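Local coordinates for CBS domain containing membrane protein (PDB 4ESY) that is of unproven function but, as the paired C-terminal CBS domains of a membrane protein, probably serves as a regulatory module sensing small ligands such as adenine nucleotides, at residues P53-I64 and P140-I150. Residues are numbered along the deposited sequence; the frame is centred on the assembly and turned at random.
Sequences PVVDQNGHLVGI and PVVQDGVPVGI
Pro53 and Pro147 press their rings together where the beta hairpins of two CBS repeats pack face to face, the pseudo-twofold pairing characteristic of a CBS tandem (Bateman module). The rings cross at a slant, CB of Pro53 lying 3.9 Å from CB of Pro147. On its other flank Pro53 runs past Ile150 in the opposite direction, with CD 3.6 Å from Ile150 CD1. CG1 of Ile150 stands anti to its carbonyl carbon and beside the backbone N (chi1 -73°), and the extended chain beyond it carries CD1 to the Pro53 ring. Pro147 is wedged further by Val55, whose CG1 approaches Pro147 CG to 3.6 Å. Replacing Pro53 with alanine removes CG and CD, which would probably open a gap beside Ile150 CD1 and leave that methyl freer to turn.

Leu61 joins the two hairpins a little farther along: its two methyls divide, CD1 facing the Pro147 ring and CD2 reaching Val142 CG2 at 3.8 Å and CB of Pro140 at 4.0 Å. CD1 of Ile64 also meets Pro140, at CB, and points tip to tip at Ile150. The side-chain contacts are apolar, and no hydrogen bond crosses between the hairpins.

Behind this layer each hairpin is shaped by a matching classic bulge: Val62 and Gly63 oppose Val54, as Val148 and Gly149 oppose Val141. Backbone bonds join Val55 to Val31 and Glu33, and Pro140 to Ala118, while one between Ile64 and Thr112 links the first hairpin to the chain of the second repeat. The turn of 53-64 is held by Asp56, whose OD1 accepts from His60 N at 3.0 Å, the donor arriving 47° out of the carboxylate plane.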
loop_
_atom_site.group_PDB
_atom_site.type_symbol
_atom_site.label_atom_id
_atom_site.label_comp_id
_atom_site.label_asym_id
_atom_site.label_seq_id
_atom_site.Cartn_x
_atom_site.Cartn_y
_atom_site.Cartn_z
ATOM N N PRO B 53 -10.738 -9.577 -4.444
ATOM C CA PRO B 53 -11.355 -10.882 -4.144
ATOM C C PRO B 53 -11.440 -11.714 -5.426
ATOM O O PRO B 53 -11.658 -11.150 -6.511
ATOM C CB PRO B 53 -12.778 -10.516 -3.666
ATOM C CG PRO B 53 -12.746 -9.034 -3.405
ATOM C CD PRO B 53 -11.653 -8.433 -4.229
ATOM N N VAL B 54 -11.186 -13.019 -5.303
ATOM C CA VAL B 54 -11.395 -13.977 -6.360
ATOM C C VAL B 54 -12.737 -14.707 -6.066
ATOM O O VAL B 54 -12.957 -15.184 -4.933
ATOM C CB VAL B 54 -10.263 -14.987 -6.381
ATOM C CG1 VAL B 54 -10.454 -15.873 -7.563
ATOM C CG2 VAL B 54 -8.914 -14.202 -6.455
ATOM N N VAL B 55 -13.646 -14.712 -7.035
ATOM C CA VAL B 55 -14.942 -15.381 -6.836
ATOM C C VAL B 55 -15.160 -16.540 -7.815
ATOM O O VAL B 55 -14.522 -16.590 -8.867
ATOM C CB VAL B 55 -16.099 -14.406 -6.956
ATOM C CG1 VAL B 55 -15.969 -13.270 -5.915
ATOM C CG2 VAL B 55 -16.183 -13.822 -8.381
ATOM N N ASP B 56 -16.078 -17.446 -7.490
ATOM C CA ASP B 56 -16.476 -18.470 -8.462
ATOM C C ASP B 56 -17.486 -17.949 -9.485
ATOM O O ASP B 56 -17.836 -16.740 -9.470
ATOM C CB ASP B 56 -16.963 -19.747 -7.783
ATOM C CG ASP B 56 -18.285 -19.561 -7.006
ATOM O OD1 ASP B 56 -19.002 -18.555 -7.143
ATOM O OD2 ASP B 56 -18.607 -20.470 -6.245
ATOM N N GLN B 57 -17.940 -18.812 -10.394
ATOM C CA GLN B 57 -18.787 -18.320 -11.479
ATOM C C GLN B 57 -20.059 -17.691 -10.937
ATOM O O GLN B 57 -20.588 -16.762 -11.542
ATOM C CB GLN B 57 -19.113 -19.386 -12.551
ATOM C CG GLN B 57 -19.950 -18.779 -13.700
ATOM C CD GLN B 57 -20.097 -19.677 -14.915
ATOM O OE1 GLN B 57 -20.164 -20.908 -14.795
ATOM N NE2 GLN B 57 -20.159 -19.063 -16.097
ATOM N N ASN B 58 -20.527 -18.156 -9.781
ATOM C CA ASN B 58 -21.745 -17.574 -9.214
ATOM C C ASN B 58 -21.494 -16.496 -8.156
ATOM O O ASN B 58 -22.414 -16.106 -7.447
ATOM C CB ASN B 58 -22.663 -18.664 -8.630
ATOM C CG ASN B 58 -22.837 -19.826 -9.582
ATOM O OD1 ASN B 58 -22.268 -20.897 -9.369
ATOM N ND2 ASN B 58 -23.591 -19.608 -10.665
ATOM N N GLY B 59 -20.252 -16.034 -8.041
ATOM C CA GLY B 59 -19.988 -14.843 -7.258
ATOM C C GLY B 59 -19.620 -15.026 -5.792
ATOM O O GLY B 59 -19.481 -14.053 -5.091
ATOM N N HIS B 60 -19.453 -16.258 -5.329
ATOM C CA HIS B 60 -19.019 -16.490 -3.954
ATOM C C HIS B 60 -17.500 -16.343 -3.816
ATOM O O HIS B 60 -16.754 -16.763 -4.697
ATOM C CB HIS B 60 -19.385 -17.902 -3.528
ATOM C CG HIS B 60 -20.807 -18.248 -3.802
ATOM N ND1 HIS B 60 -21.852 -17.672 -3.111
ATOM C CD2 HIS B 60 -21.362 -19.102 -4.695
ATOM C CE1 HIS B 60 -22.994 -18.161 -3.567
ATOM N NE2 HIS B 60 -22.725 -19.025 -4.536
ATOM N N LEU B 61 -17.048 -15.799 -2.694
ATOM C CA LEU B 61 -15.604 -15.611 -2.453
ATOM C C LEU B 61 -14.894 -16.969 -2.416
ATOM O O LEU B 61 -15.329 -17.852 -1.723
ATOM C CB LEU B 61 -15.406 -14.947 -1.089
ATOM C CG LEU B 61 -13.985 -14.632 -0.685
ATOM C CD1 LEU B 61 -13.422 -13.564 -1.610
ATOM C CD2 LEU B 61 -13.969 -14.149 0.766
ATOM N N VAL B 62 -13.789 -17.122 -3.125
ATOM C CA VAL B 62 -13.018 -18.337 -3.028
ATOM C C VAL B 62 -11.533 -18.037 -2.705
ATOM O O VAL B 62 -10.787 -18.931 -2.359
ATOM C CB VAL B 62 -13.089 -19.241 -4.314
ATOM C CG1 VAL B 62 -14.479 -19.868 -4.475
ATOM C CG2 VAL B 62 -12.616 -18.476 -5.581
ATOM N N GLY B 63 -11.121 -16.776 -2.785
ATOM C CA GLY B 63 -9.725 -16.480 -2.552
ATOM C C GLY B 63 -9.478 -14.991 -2.668
ATOM O O GLY B 63 -10.421 -14.214 -2.854
ATOM N N ILE B 64 -8.220 -14.627 -2.493
ATOM C CA ILE B 64 -7.716 -13.264 -2.627
ATOM C C ILE B 64 -6.494 -13.309 -3.534
ATOM O O ILE B 64 -5.703 -14.246 -3.463
ATOM C CB ILE B 64 -7.213 -12.760 -1.311
ATOM C CG1 ILE B 64 -8.293 -12.945 -0.263
ATOM C CG2 ILE B 64 -6.802 -11.270 -1.428
ATOM C CD1 ILE B 64 -9.472 -12.049 -0.513
ATOM N N PRO B 140 -10.919 -9.697 3.817
ATOM C CA PRO B 140 -12.106 -9.569 2.974
ATOM C C PRO B 140 -13.393 -9.325 3.800
ATOM O O PRO B 140 -13.550 -9.848 4.897
ATOM C CB PRO B 140 -12.152 -10.911 2.197
ATOM C CG PRO B 140 -11.443 -11.881 3.065
ATOM C CD PRO B 140 -10.393 -11.078 3.830
ATOM N N VAL B 141 -14.268 -8.472 3.284
ATOM C CA VAL B 141 -15.555 -8.203 3.918
ATOM C C VAL B 141 -16.604 -8.868 3.045
ATOM O O VAL B 141 -16.618 -8.705 1.831
ATOM C CB VAL B 141 -15.821 -6.690 4.082
ATOM C CG1 VAL B 141 -17.082 -6.449 4.905
ATOM C CG2 VAL B 141 -14.624 -6.015 4.763
ATOM N N VAL B 142 -17.450 -9.663 3.686
ATOM C CA VAL B 142 -18.450 -10.459 3.017
ATOM C C VAL B 142 -19.801 -10.161 3.615
ATOM O O VAL B 142 -19.935 -10.087 4.831
ATOM C CB VAL B 142 -18.127 -11.939 3.207
ATOM C CG1 VAL B 142 -19.267 -12.808 2.712
ATOM C CG2 VAL B 142 -16.846 -12.257 2.480
ATOM N N GLN B 143 -20.791 -9.983 2.745
ATOM C CA GLN B 143 -22.169 -9.705 3.120
ATOM C C GLN B 143 -23.039 -10.706 2.345
ATOM O O GLN B 143 -23.210 -10.583 1.127
ATOM C CB GLN B 143 -22.523 -8.246 2.773
ATOM C CG GLN B 143 -23.987 -7.816 3.087
ATOM C CD GLN B 143 -24.310 -6.385 2.632
ATOM O OE1 GLN B 143 -23.439 -5.641 2.166
ATOM N NE2 GLN B 143 -25.567 -6.001 2.755
ATOM N N ASP B 144 -23.523 -11.729 3.050
ATOM C CA ASP B 144 -24.323 -12.822 2.470
ATOM C C ASP B 144 -23.560 -13.672 1.445
ATOM O O ASP B 144 -24.095 -13.973 0.377
ATOM C CB ASP B 144 -25.618 -12.302 1.824
ATOM C CG ASP B 144 -26.414 -11.369 2.736
ATOM O OD1 ASP B 144 -26.503 -11.632 3.963
ATOM O OD2 ASP B 144 -26.960 -10.368 2.207
ATOM N N GLY B 145 -22.326 -14.060 1.755
ATOM C CA GLY B 145 -21.540 -14.877 0.836
ATOM C C GLY B 145 -20.753 -14.101 -0.224
ATOM O O GLY B 145 -19.734 -14.606 -0.747
ATOM N N VAL B 146 -21.228 -12.875 -0.492
ATOM C CA VAL B 146 -20.718 -11.947 -1.508
ATOM C C VAL B 146 -19.713 -10.938 -0.978
ATOM O O VAL B 146 -20.037 -10.173 -0.037
ATOM C CB VAL B 146 -21.885 -11.111 -2.060
ATOM C CG1 VAL B 146 -21.400 -10.042 -3.006
ATOM C CG2 VAL B 146 -22.899 -12.007 -2.778
ATOM N N PRO B 147 -18.519 -10.878 -1.610
ATOM C CA PRO B 147 -17.489 -9.903 -1.229
ATOM C C PRO B 147 -18.010 -8.471 -1.414
ATOM O O PRO B 147 -18.647 -8.147 -2.399
ATOM C CB PRO B 147 -16.337 -10.164 -2.223
ATOM C CG PRO B 147 -16.702 -11.394 -2.972
ATOM C CD PRO B 147 -18.171 -11.633 -2.832
ATOM N N VAL B 148 -17.749 -7.607 -0.469
ATOM C CA VAL B 148 -18.172 -6.231 -0.647
ATOM C C VAL B 148 -16.979 -5.335 -0.436
ATOM O O VAL B 148 -17.067 -4.138 -0.596
ATOM C CB VAL B 148 -19.273 -5.836 0.375
ATOM C CG1 VAL B 148 -20.577 -6.572 0.083
ATOM C CG2 VAL B 148 -18.805 -6.126 1.781
ATOM N N GLY B 149 -15.845 -5.913 -0.074
ATOM C CA GLY B 149 -14.650 -5.107 0.061
ATOM C C GLY B 149 -13.468 -5.898 0.568
ATOM O O GLY B 149 -13.613 -7.066 0.920
ATOM N N ILE B 150 -12.300 -5.252 0.592
ATOM C CA ILE B 150 -11.119 -5.777 1.273
ATOM C C ILE B 150 -10.576 -4.646 2.128
ATOM O O ILE B 150 -10.391 -3.539 1.644
ATOM C CB ILE B 150 -10.009 -6.257 0.317
ATOM C CG1 ILE B 150 -10.379 -7.568 -0.363
ATOM C CG2 ILE B 150 -8.704 -6.523 1.111
ATOM C CD1 ILE B 150 -9.392 -7.985 -1.485
#